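Local coordinates for protein pentalenene synthase (Streptomyces chartreusis NRRL 3882, PDB 6Q4S) that probably catalyses the magnesium-dependent cyclisation of farnesyl diphosphate to the bicyclic sesquiterpenol 7-epi-alpha-eudesmol, at residues Val5-Pro10 against Met262-Leu267; Arg56-Ala61 against Asn71-Ala76; Met66-Asn71 against Trp127-His132; Asn223-Phe228 against Asp257-Met262. All coordinates share one frame; numbering follows the deposited sequence.

Contact 1: Val5-Pro10 against Met262-Leu267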
# COMPACT_ATOMS: atom_id res chain seq x y z
N VAL A 5 18.35 -30.34 12.28
CA VAL A 5 17.90 -30.33 10.88
C VAL A 5 18.85 -29.43 10.03
O VAL A 5 19.15 -28.26 10.36
CB VAL A 5 16.39 -29.92 10.76
CG1 VAL A 5 15.94 -29.91 9.33
CG2 VAL A 5 15.48 -30.91 11.49
N ARG A 6 19.38 -30.05 8.98
CA ARG A 6 20.19 -29.41 7.94
C ARG A 6 19.37 -29.55 6.68
O ARG A 6 18.54 -30.45 6.55
CB ARG A 6 21.58 -30.11 7.81
CG ARG A 6 22.75 -29.42 8.54
CD ARG A 6 22.32 -28.59 9.77
NE ARG A 6 23.41 -28.20 10.68
CZ ARG A 6 23.23 -27.56 11.86
NH1 ARG A 6 22.02 -27.18 12.27
NH2 ARG A 6 24.28 -27.28 12.62
N PHE A 7 19.57 -28.64 5.74
CA PHE A 7 18.88 -28.77 4.45
C PHE A 7 20.00 -28.72 3.45
O PHE A 7 20.99 -27.97 3.66
CB PHE A 7 17.89 -27.61 4.18
CG PHE A 7 16.71 -27.56 5.12
CD1 PHE A 7 16.81 -26.98 6.36
CD2 PHE A 7 15.49 -28.12 4.76
CE1 PHE A 7 15.74 -26.92 7.23
CE2 PHE A 7 14.40 -28.06 5.63
CZ PHE A 7 14.54 -27.46 6.85
N ASP A 8 19.89 -29.48 2.38
CA ASP A 8 20.81 -29.28 1.29
C ASP A 8 20.06 -28.65 0.13
O ASP A 8 19.28 -29.30 -0.57
CB ASP A 8 21.58 -30.55 0.90
CG ASP A 8 22.82 -30.22 0.08
OD1 ASP A 8 23.77 -29.57 0.63
OD2 ASP A 8 22.80 -30.56 -1.12
N LEU A 9 20.30 -27.34 -0.03
CA LEU A 9 19.58 -26.52 -0.99
C LEU A 9 20.30 -26.58 -2.32
O LEU A 9 21.51 -26.62 -2.32
CB LEU A 9 19.55 -25.08 -0.44
CG LEU A 9 18.88 -24.93 0.94
CD1 LEU A 9 18.85 -23.48 1.45
CD2 LEU A 9 17.45 -25.49 0.83
N PRO A 10 19.59 -26.58 -3.46
CA PRO A 10 20.24 -26.53 -4.77
C PRO A 10 20.52 -25.11 -5.28
O PRO A 10 20.12 -24.77 -6.39
CB PRO A 10 19.20 -27.21 -5.68
CG PRO A 10 17.91 -26.72 -5.11
CD PRO A 10 18.13 -26.76 -3.61
N MET A 262 7.33 -30.83 5.50
CA MET A 262 6.54 -29.68 4.97
C MET A 262 7.40 -28.64 4.20
O MET A 262 7.01 -28.10 3.14
CB MET A 262 5.90 -28.98 6.16
CG MET A 262 4.76 -29.76 6.81
SD MET A 262 3.84 -28.78 8.02
CE MET A 262 2.92 -27.63 6.96
N THR A 263 8.58 -28.39 4.77
CA THR A 263 9.55 -27.45 4.27
C THR A 263 10.13 -27.89 2.96
O THR A 263 10.10 -27.12 2.01
CB THR A 263 10.65 -27.20 5.28
OG1 THR A 263 10.08 -26.77 6.50
CG2 THR A 263 11.60 -26.13 4.80
N ILE A 264 10.58 -29.14 2.89
CA ILE A 264 11.03 -29.74 1.63
C ILE A 264 9.94 -29.80 0.56
O ILE A 264 10.20 -29.55 -0.61
CB ILE A 264 11.67 -31.14 1.89
CG1 ILE A 264 13.02 -30.94 2.58
CG2 ILE A 264 11.82 -31.98 0.62
CD1 ILE A 264 13.39 -32.09 3.48
N ALA A 265 8.70 -30.11 0.94
CA ALA A 265 7.57 -30.03 0.01
C ALA A 265 7.30 -28.58 -0.57
O ALA A 265 6.93 -28.46 -1.73
CB ALA A 265 6.30 -30.57 0.70
N CYS A 266 7.40 -27.53 0.26
CA CYS A 266 7.31 -26.10 -0.22
C CYS A 266 8.44 -25.81 -1.18
O CYS A 266 8.19 -25.30 -2.26
CB CYS A 266 7.45 -25.10 0.93
SG CYS A 266 5.99 -25.08 1.98
N LEU A 267 9.66 -26.14 -0.74
CA LEU A 267 10.87 -26.03 -1.57
C LEU A 267 10.74 -26.73 -2.92
O LEU A 267 10.94 -26.10 -3.98
CB LEU A 267 12.09 -26.52 -0.82
CG LEU A 267 13.46 -26.27 -1.42
CD1 LEU A 267 13.83 -24.80 -1.67
CD2 LEU A 267 14.49 -26.89 -0.49
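Phe7 and Leu9 lean on one flank of the helical residues Met262-Leu267, and everything that touches is carbon. Phe7 CE2 lies 3.5 Å from Thr263 CG2, a methyl that approaches the phenyl ring obliquely. Ile264 CG1 lies near the plane of that ring, at its edge, 4.3 Å from Phe7 CD2. Two residues further on, one methyl of each leucine meets the other's: Leu9 CD2 is 3.5 Å from Leu267 CD2, the side chains crossing at about a right angle.

Thr263 owes its division of labour to its first torsion (chi1 -56°), which sets CG2 opposite the backbone N and turns that methyl to the phenyl ring, whereas OG1 hydrogen-bonds to the carbonyl of Ala259, one turn earlier. In the next shell, the Phe7 ring also meets that of Tyr260, with planes inclined by about 50°. The backbone N of Phe7 is bonded to the hydroxyl of Tyr309 on helix 288-313, and Leu9 touches the same tyrosine.

An extended N-terminal arm, with no regular secondary structure, is thus laid across helices 252-284 and 288-313 of the all-helical class I terpene synthase fold.

Contact 2: Arg56-Ala61 against Asn71-Ala76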
# COMPACT_ATOMS: atom_id res chain seq x y z
N ARG A 56 24.47 -11.56 2.62
CA ARG A 56 24.06 -12.83 1.90
C ARG A 56 22.77 -12.73 1.14
O ARG A 56 22.57 -13.40 0.13
CB ARG A 56 23.94 -13.93 2.94
CG ARG A 56 25.21 -14.30 3.67
CD ARG A 56 24.91 -15.45 4.64
NE ARG A 56 26.11 -15.89 5.34
CZ ARG A 56 27.02 -16.69 4.77
NH1 ARG A 56 26.86 -17.14 3.53
NH2 ARG A 56 28.08 -17.05 5.45
N THR A 57 21.85 -11.87 1.61
CA THR A 57 20.59 -11.67 0.91
C THR A 57 20.53 -10.59 -0.18
O THR A 57 19.69 -10.68 -1.12
CB THR A 57 19.42 -11.45 1.89
OG1 THR A 57 19.65 -10.33 2.74
CG2 THR A 57 19.28 -12.66 2.76
N TYR A 58 21.41 -9.60 -0.09
CA TYR A 58 21.50 -8.54 -1.11
C TYR A 58 22.95 -8.50 -1.66
O TYR A 58 23.65 -7.52 -1.48
CB TYR A 58 21.11 -7.19 -0.51
CG TYR A 58 19.66 -7.19 -0.02
CD1 TYR A 58 18.64 -7.42 -0.92
CD2 TYR A 58 19.36 -7.04 1.31
CE1 TYR A 58 17.33 -7.51 -0.50
CE2 TYR A 58 18.04 -7.13 1.73
CZ TYR A 58 17.05 -7.39 0.84
OH TYR A 58 15.71 -7.44 1.20
N PRO A 59 23.41 -9.59 -2.27
CA PRO A 59 24.88 -9.65 -2.52
C PRO A 59 25.42 -8.72 -3.59
O PRO A 59 26.64 -8.52 -3.64
CB PRO A 59 25.08 -11.11 -2.93
CG PRO A 59 23.78 -11.45 -3.58
CD PRO A 59 22.75 -10.83 -2.67
N HIS A 60 24.54 -8.16 -4.43
CA HIS A 60 24.93 -7.26 -5.52
C HIS A 60 24.90 -5.79 -5.18
O HIS A 60 25.07 -5.01 -6.07
CB HIS A 60 24.09 -7.50 -6.75
CG HIS A 60 24.21 -8.88 -7.29
ND1 HIS A 60 25.36 -9.36 -7.88
CD2 HIS A 60 23.30 -9.88 -7.37
CE1 HIS A 60 25.17 -10.61 -8.26
NE2 HIS A 60 23.91 -10.94 -7.99
N ALA A 61 24.69 -5.42 -3.91
CA ALA A 61 24.49 -4.04 -3.57
C ALA A 61 25.80 -3.31 -3.73
O ALA A 61 26.87 -3.87 -3.38
CB ALA A 61 24.02 -3.92 -2.14
N ASN A 71 21.02 -0.90 7.57
CA ASN A 71 20.31 -0.03 8.45
C ASN A 71 18.77 -0.49 8.50
O ASN A 71 18.17 -0.62 9.58
CB ASN A 71 20.46 1.44 7.99
CG ASN A 71 21.89 1.97 8.12
OD1 ASN A 71 22.72 1.43 8.86
ND2 ASN A 71 22.11 3.12 7.50
N TRP A 72 18.19 -0.63 7.35
CA TRP A 72 16.83 -1.15 7.22
C TRP A 72 16.59 -2.48 7.94
O TRP A 72 15.71 -2.57 8.79
CB TRP A 72 16.54 -1.35 5.79
CG TRP A 72 15.20 -1.81 5.49
CD1 TRP A 72 14.03 -1.39 6.04
CD2 TRP A 72 14.88 -2.77 4.54
NE1 TRP A 72 12.97 -2.04 5.47
CE2 TRP A 72 13.46 -2.92 4.55
CE3 TRP A 72 15.64 -3.56 3.69
CZ2 TRP A 72 12.81 -3.76 3.66
CZ3 TRP A 72 15.01 -4.41 2.86
CH2 TRP A 72 13.60 -4.51 2.84
N PHE A 73 17.42 -3.46 7.64
CA PHE A 73 17.44 -4.71 8.36
C PHE A 73 17.33 -4.51 9.87
O PHE A 73 16.60 -5.22 10.51
CB PHE A 73 18.73 -5.48 8.10
CG PHE A 73 18.56 -6.76 7.40
CD1 PHE A 73 18.45 -7.93 8.12
CD2 PHE A 73 18.64 -6.84 6.02
CE1 PHE A 73 18.34 -9.14 7.47
CE2 PHE A 73 18.59 -8.07 5.36
CZ PHE A 73 18.41 -9.20 6.08
N SER A 74 18.10 -3.59 10.44
CA SER A 74 18.08 -3.41 11.83
C SER A 74 16.71 -2.94 12.38
O SER A 74 16.42 -3.22 13.55
CB SER A 74 19.19 -2.46 12.33
OG SER A 74 18.96 -1.11 11.99
N LEU A 75 15.94 -2.19 11.56
CA LEU A 75 14.69 -1.53 12.00
C LEU A 75 13.70 -2.55 12.43
O LEU A 75 13.17 -2.48 13.53
CB LEU A 75 14.05 -0.62 10.92
CG LEU A 75 14.94 0.56 10.66
CD1 LEU A 75 14.42 1.49 9.59
CD2 LEU A 75 15.23 1.30 11.94
N ALA A 76 13.47 -3.52 11.57
CA ALA A 76 12.55 -4.57 11.86
C ALA A 76 12.93 -5.37 13.11
O ALA A 76 12.09 -5.67 13.91
CB ALA A 76 12.46 -5.48 10.68
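Tyr58, Thr57, Trp72 and Phe73 make up the whole interface, all four of them buried. The tight part gathers Tyr58 and Thr57 at the ring edges: Tyr58 OH stands 3.5 Å from Trp72 CZ3, near the indole plane, and Tyr58 CE2 comes to 3.8 Å from Phe73 CE2, at the edge of the phenyl ring. Thr57 OG1 approaches that edge too, 3.6 Å from the same Phe73 CE2. A chi1 of 57° lets this oxygen meet the ring edge while it hydrogen-bonds to the carbonyl of Ala53.

Beyond Tyr58 the contact is looser: the type I beta turn from Tyr58 to Ala61 takes no further part, Pro59 and His60 are partly exposed, and the closing bond, Ala61 N to Tyr58 O, is weak at 3.4 Å. A phenylalanine replacing Tyr58 would lack the hydroxyl, which would probably leave the carbonyl of Ser186 without this donor and open a gap beside Trp72 CZ3.

Around the contact, Tyr58 touches Ala189 and Trp304, and Trp72 packs on Trp123, so the end of helix 50-57 with the following Tyr58, and helix 63-79, pack against helices 183-194, 288-313 and 118-131.

Contact 3: Met66-Asn71 against Trp127-His132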
# COMPACT_ATOMS: atom_id res chain seq x y z
N MET A 66 24.63 -1.08 0.49
CA MET A 66 24.74 -2.14 1.50
C MET A 66 24.57 -1.55 2.87
O MET A 66 23.87 -2.13 3.74
CB MET A 66 26.06 -2.91 1.38
CG MET A 66 26.19 -4.06 2.37
SD MET A 66 24.85 -5.30 2.39
CE MET A 66 25.03 -5.88 0.77
N VAL A 67 25.11 -0.35 3.09
CA VAL A 67 24.89 0.33 4.36
C VAL A 67 23.35 0.62 4.65
O VAL A 67 22.89 0.34 5.72
CB VAL A 67 25.64 1.68 4.47
CG1 VAL A 67 25.38 2.27 5.87
CG2 VAL A 67 27.17 1.45 4.32
N VAL A 68 22.65 1.15 3.66
CA VAL A 68 21.22 1.46 3.74
C VAL A 68 20.46 0.16 4.03
O VAL A 68 19.60 0.12 4.91
CB VAL A 68 20.76 2.09 2.42
CG1 VAL A 68 19.22 2.20 2.33
CG2 VAL A 68 21.38 3.46 2.27
N LEU A 69 20.83 -0.92 3.34
CA LEU A 69 20.20 -2.23 3.57
C LEU A 69 20.39 -2.79 4.98
O LEU A 69 19.43 -3.26 5.59
CB LEU A 69 20.51 -3.22 2.48
CG LEU A 69 19.95 -2.88 1.10
CD1 LEU A 69 20.79 -3.53 0.03
CD2 LEU A 69 18.45 -3.18 0.89
N MET A 70 21.59 -2.69 5.53
CA MET A 70 21.82 -3.08 6.89
C MET A 70 21.05 -2.21 7.85
O MET A 70 20.51 -2.69 8.86
CB MET A 70 23.29 -3.03 7.27
CG MET A 70 24.15 -3.97 6.41
SD MET A 70 25.88 -3.82 6.93
CE MET A 70 26.48 -5.23 5.98
N ASN A 71 21.02 -0.90 7.57
CA ASN A 71 20.31 -0.03 8.45
C ASN A 71 18.77 -0.49 8.50
O ASN A 71 18.17 -0.62 9.58
CB ASN A 71 20.46 1.44 7.99
CG ASN A 71 21.89 1.97 8.12
OD1 ASN A 71 22.72 1.43 8.86
ND2 ASN A 71 22.11 3.12 7.50
N TRP A 127 13.74 5.10 4.09
CA TRP A 127 12.81 4.99 2.96
C TRP A 127 13.16 5.96 1.84
O TRP A 127 13.12 5.60 0.70
CB TRP A 127 11.34 5.21 3.39
CG TRP A 127 10.42 5.34 2.23
CD1 TRP A 127 9.79 6.46 1.81
CD2 TRP A 127 10.10 4.33 1.27
NE1 TRP A 127 9.08 6.23 0.67
CE2 TRP A 127 9.25 4.92 0.31
CE3 TRP A 127 10.47 3.00 1.11
CZ2 TRP A 127 8.73 4.22 -0.75
CZ3 TRP A 127 9.97 2.32 0.03
CH2 TRP A 127 9.07 2.92 -0.86
N LYS A 128 13.62 7.14 2.17
CA LYS A 128 14.09 8.08 1.19
C LYS A 128 15.21 7.49 0.33
O LYS A 128 15.18 7.61 -0.90
CB LYS A 128 14.55 9.34 1.92
CG LYS A 128 15.14 10.42 0.99
CD LYS A 128 15.42 11.69 1.79
CE LYS A 128 16.42 11.41 2.92
NZ LYS A 128 16.79 12.68 3.62
N TYR A 129 16.16 6.78 0.94
CA TYR A 129 17.19 6.08 0.12
C TYR A 129 16.73 4.84 -0.59
O TYR A 129 17.11 4.58 -1.73
CB TYR A 129 18.37 5.70 1.00
CG TYR A 129 19.11 6.92 1.52
CD1 TYR A 129 19.67 7.85 0.64
CD2 TYR A 129 19.24 7.16 2.89
CE1 TYR A 129 20.36 8.96 1.11
CE2 TYR A 129 19.94 8.27 3.36
CZ TYR A 129 20.47 9.16 2.46
OH TYR A 129 21.14 10.26 2.91
N LEU A 130 15.95 4.01 0.11
CA LEU A 130 15.48 2.76 -0.47
C LEU A 130 14.58 3.04 -1.66
O LEU A 130 14.62 2.31 -2.67
CB LEU A 130 14.76 2.00 0.63
CG LEU A 130 14.70 0.51 0.66
CD1 LEU A 130 16.09 -0.08 0.77
CD2 LEU A 130 13.86 0.10 1.86
N SER A 131 13.74 4.09 -1.60
CA SER A 131 12.85 4.41 -2.76
C SER A 131 13.54 5.18 -3.91
O SER A 131 12.99 5.32 -5.02
CB SER A 131 11.65 5.25 -2.30
OG SER A 131 12.02 6.49 -1.74
N HIS A 132 14.72 5.65 -3.64
CA HIS A 132 15.45 6.51 -4.60
C HIS A 132 15.69 5.77 -5.94
O HIS A 132 16.16 4.65 -5.96
CB HIS A 132 16.78 7.02 -4.01
CG HIS A 132 17.50 7.93 -4.94
ND1 HIS A 132 17.09 9.22 -5.20
CD2 HIS A 132 18.55 7.69 -5.77
CE1 HIS A 132 17.88 9.76 -6.11
NE2 HIS A 132 18.76 8.85 -6.48
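Val68 and Leu69 meet Tyr129 and Leu130 purely by apolar contact, with no hydrogen bond between the two segments. Val68 gives the larger part of its helix's contact: both its methyls face the CB of Tyr129, CG1 at 3.8 Å and CG2 at 4.0 Å. Deeper in, Leu130 offers CD1 to two partners, lying 3.9 Å from Leu69 CD2 and 4.2 Å from Val68 CG1. Leu130 gets there with its CG roughly opposite the backbone N (chi1 -150°), and Leu69 crosses it at about a right angle. Tyr129 is exposed, Val68 partly so, and both leucines are buried.

The polar bonds lie within one segment or lead outside the pair. The carbonyl O of Trp127 accepts twice from Ser131, four residues on, from the backbone N and from OG, each at 2.8 Å. Outside the pair, Tyr129 O is bonded to Arg192 NH2.

Among further packing contacts, Leu69 touches Tyr58 and Leu130 touches Phe142 of helix 136-161. The segment axes approach to 10.1 Å with 129° between their N-to-C directions, a steeply inclined helix pair of the all-alpha terpene synthase fold, away from the metal and substrate sites.

Contact 4: Asn223-Phe228 against Asp257-Met262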
# COMPACT_ATOMS: atom_id res chain seq x y z
N ASN A 223 13.04 -21.00 9.59
CA ASN A 223 13.24 -20.23 10.76
C ASN A 223 12.55 -20.80 12.00
O ASN A 223 13.14 -20.71 13.07
CB ASN A 223 12.85 -18.77 10.59
CG ASN A 223 13.77 -18.02 9.60
OD1 ASN A 223 14.74 -18.55 9.09
ND2 ASN A 223 13.42 -16.78 9.33
N ASP A 224 11.33 -21.36 11.89
CA ASP A 224 10.73 -22.02 13.07
C ASP A 224 11.55 -23.26 13.52
O ASP A 224 11.75 -23.43 14.68
CB ASP A 224 9.32 -22.48 12.76
CG ASP A 224 8.31 -21.31 12.63
OD1 ASP A 224 8.70 -20.09 12.71
OD2 ASP A 224 7.10 -21.65 12.54
N ILE A 225 11.99 -24.09 12.58
CA ILE A 225 12.82 -25.26 12.89
C ILE A 225 14.08 -24.82 13.62
O ILE A 225 14.47 -25.44 14.60
CB ILE A 225 13.15 -26.07 11.66
CG1 ILE A 225 11.86 -26.68 11.09
CG2 ILE A 225 14.18 -27.17 11.98
CD1 ILE A 225 12.00 -27.16 9.68
N HIS A 226 14.69 -23.73 13.16
CA HIS A 226 15.91 -23.26 13.71
C HIS A 226 15.68 -22.65 15.10
O HIS A 226 16.46 -22.95 15.98
CB HIS A 226 16.60 -22.26 12.77
CG HIS A 226 18.02 -22.02 13.12
ND1 HIS A 226 18.45 -20.88 13.78
CD2 HIS A 226 19.12 -22.80 12.98
CE1 HIS A 226 19.75 -20.97 14.01
NE2 HIS A 226 20.18 -22.13 13.53
N SER A 227 14.64 -21.83 15.31
CA SER A 227 14.36 -21.24 16.66
C SER A 227 13.99 -22.33 17.68
O SER A 227 14.26 -22.16 18.86
CB SER A 227 13.15 -20.29 16.67
OG SER A 227 13.14 -19.48 15.54
N PHE A 228 13.31 -23.37 17.22
CA PHE A 228 12.79 -24.43 18.09
C PHE A 228 13.95 -25.18 18.71
O PHE A 228 14.06 -25.21 19.93
CB PHE A 228 11.94 -25.42 17.33
CG PHE A 228 11.50 -26.58 18.16
CD1 PHE A 228 10.46 -26.43 19.06
CD2 PHE A 228 12.18 -27.81 18.09
CE1 PHE A 228 10.08 -27.49 19.86
CE2 PHE A 228 11.81 -28.87 18.89
CZ PHE A 228 10.75 -28.72 19.77
N ASP A 257 10.34 -34.10 12.34
CA ASP A 257 10.39 -34.77 11.06
C ASP A 257 9.34 -34.23 10.12
O ASP A 257 9.58 -34.07 8.92
CB ASP A 257 10.14 -36.31 11.15
CG ASP A 257 11.15 -37.09 12.07
OD1 ASP A 257 12.26 -36.58 12.33
OD2 ASP A 257 10.78 -38.21 12.55
N GLU A 258 8.13 -34.04 10.64
CA GLU A 258 7.08 -33.53 9.80
C GLU A 258 7.32 -32.03 9.35
O GLU A 258 7.05 -31.72 8.22
CB GLU A 258 5.70 -33.68 10.47
CG GLU A 258 4.45 -33.41 9.60
CD GLU A 258 4.40 -34.15 8.27
OE1 GLU A 258 5.16 -35.13 8.01
OE2 GLU A 258 3.55 -33.73 7.45
N ALA A 259 7.71 -31.15 10.26
CA ALA A 259 8.14 -29.79 9.89
C ALA A 259 9.17 -29.79 8.75
O ALA A 259 9.05 -29.06 7.76
CB ALA A 259 8.70 -29.09 11.13
N TYR A 260 10.13 -30.71 8.84
CA TYR A 260 11.14 -30.92 7.80
C TYR A 260 10.51 -31.35 6.54
O TYR A 260 10.78 -30.75 5.48
CB TYR A 260 12.18 -31.91 8.33
CG TYR A 260 13.29 -32.38 7.44
CD1 TYR A 260 14.33 -31.52 7.09
CD2 TYR A 260 13.39 -33.74 7.08
CE1 TYR A 260 15.41 -31.97 6.32
CE2 TYR A 260 14.48 -34.21 6.34
CZ TYR A 260 15.48 -33.32 5.96
OH TYR A 260 16.54 -33.77 5.22
N ARG A 261 9.61 -32.33 6.58
CA ARG A 261 8.92 -32.74 5.34
C ARG A 261 8.03 -31.60 4.69
O ARG A 261 7.92 -31.50 3.49
CB ARG A 261 8.09 -34.03 5.57
CG ARG A 261 7.68 -34.77 4.29
CD ARG A 261 6.41 -35.64 4.41
NE ARG A 261 5.27 -34.82 4.84
CZ ARG A 261 4.62 -33.94 4.08
NH1 ARG A 261 4.89 -33.76 2.78
NH2 ARG A 261 3.65 -33.23 4.63
N MET A 262 7.33 -30.83 5.50
CA MET A 262 6.54 -29.68 4.97
C MET A 262 7.40 -28.64 4.20
O MET A 262 7.01 -28.10 3.14
CB MET A 262 5.90 -28.98 6.16
CG MET A 262 4.76 -29.76 6.81
SD MET A 262 3.84 -28.78 8.02
CE MET A 262 2.92 -27.63 6.96
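Ile225 packs on Ala259, joining helix 206-228 to helix 252-284 in the all-alpha class I terpene synthase fold. Helix 206-228 carries Asn223 and Ser227, which together with Glu231 match the spacing of the family's second metal-binding motif (the NSE triad) and probably bind the third magnesium.

Ile225 has the largest share of buried surface. Its CG1 lies 4.0 Å from Ala259 CB, and the terminal CD1 goes on past that methyl to lie over the backbone, 4.0 Å from the carbonyl carbon of Ala259 and 4.1 Å from Tyr260 N. With CG1 opposite the carbonyl carbon (chi1 -65°) and the chain extended beyond it, the isoleucine slides alongside the alanine. The close backbones, 7.2 Å between Ile225 CA and Ala259 CA, are consistent with the small alanine side chain. Tyr260 adds a little at the margin, its ring leading away from Ile225. Ala259 also touches Leu240 and Leu244 of helix 240-248.

On the outer side of helix 252-284, Arg261 grips Glu258 side-on: Arg261 NE reaches Glu258 OE1 at 3.2 Å and NH2 reaches OE2 at 2.9 Å, both oxygens lying close to the guanidinium plane. One residue before Ile225, Asp224 forms a salt bridge with Arg177, a probable substrate-binding residue. In the metal-site segment, Asn223 O accepts from Ser227 N at 2.9 Å and from Ser227 OG at 2.8 Å, from opposite faces of its plane.

From the N terminus, contact 1 opens at residues 5-10 and closes only at 262-267, so its loop spans most of the chain and encloses the other three. Contact 2 starts next and is short, linking helix 50-57 to helix 63-79. Contact 3 begins on that same second helix before contact 2 has ended and closes on helix 118-131, so the two cross; they share Asn71 and touch through Tyr58 and Leu69. Contact 4 follows in series, from helix 206-228 to helix 252-284. It meets contact 1 on that last helix, sharing Met262, with centres 9 Å apart. Contacts 1 and 3 lie on opposite sides of the chain's centre, their centres 31 Å apart.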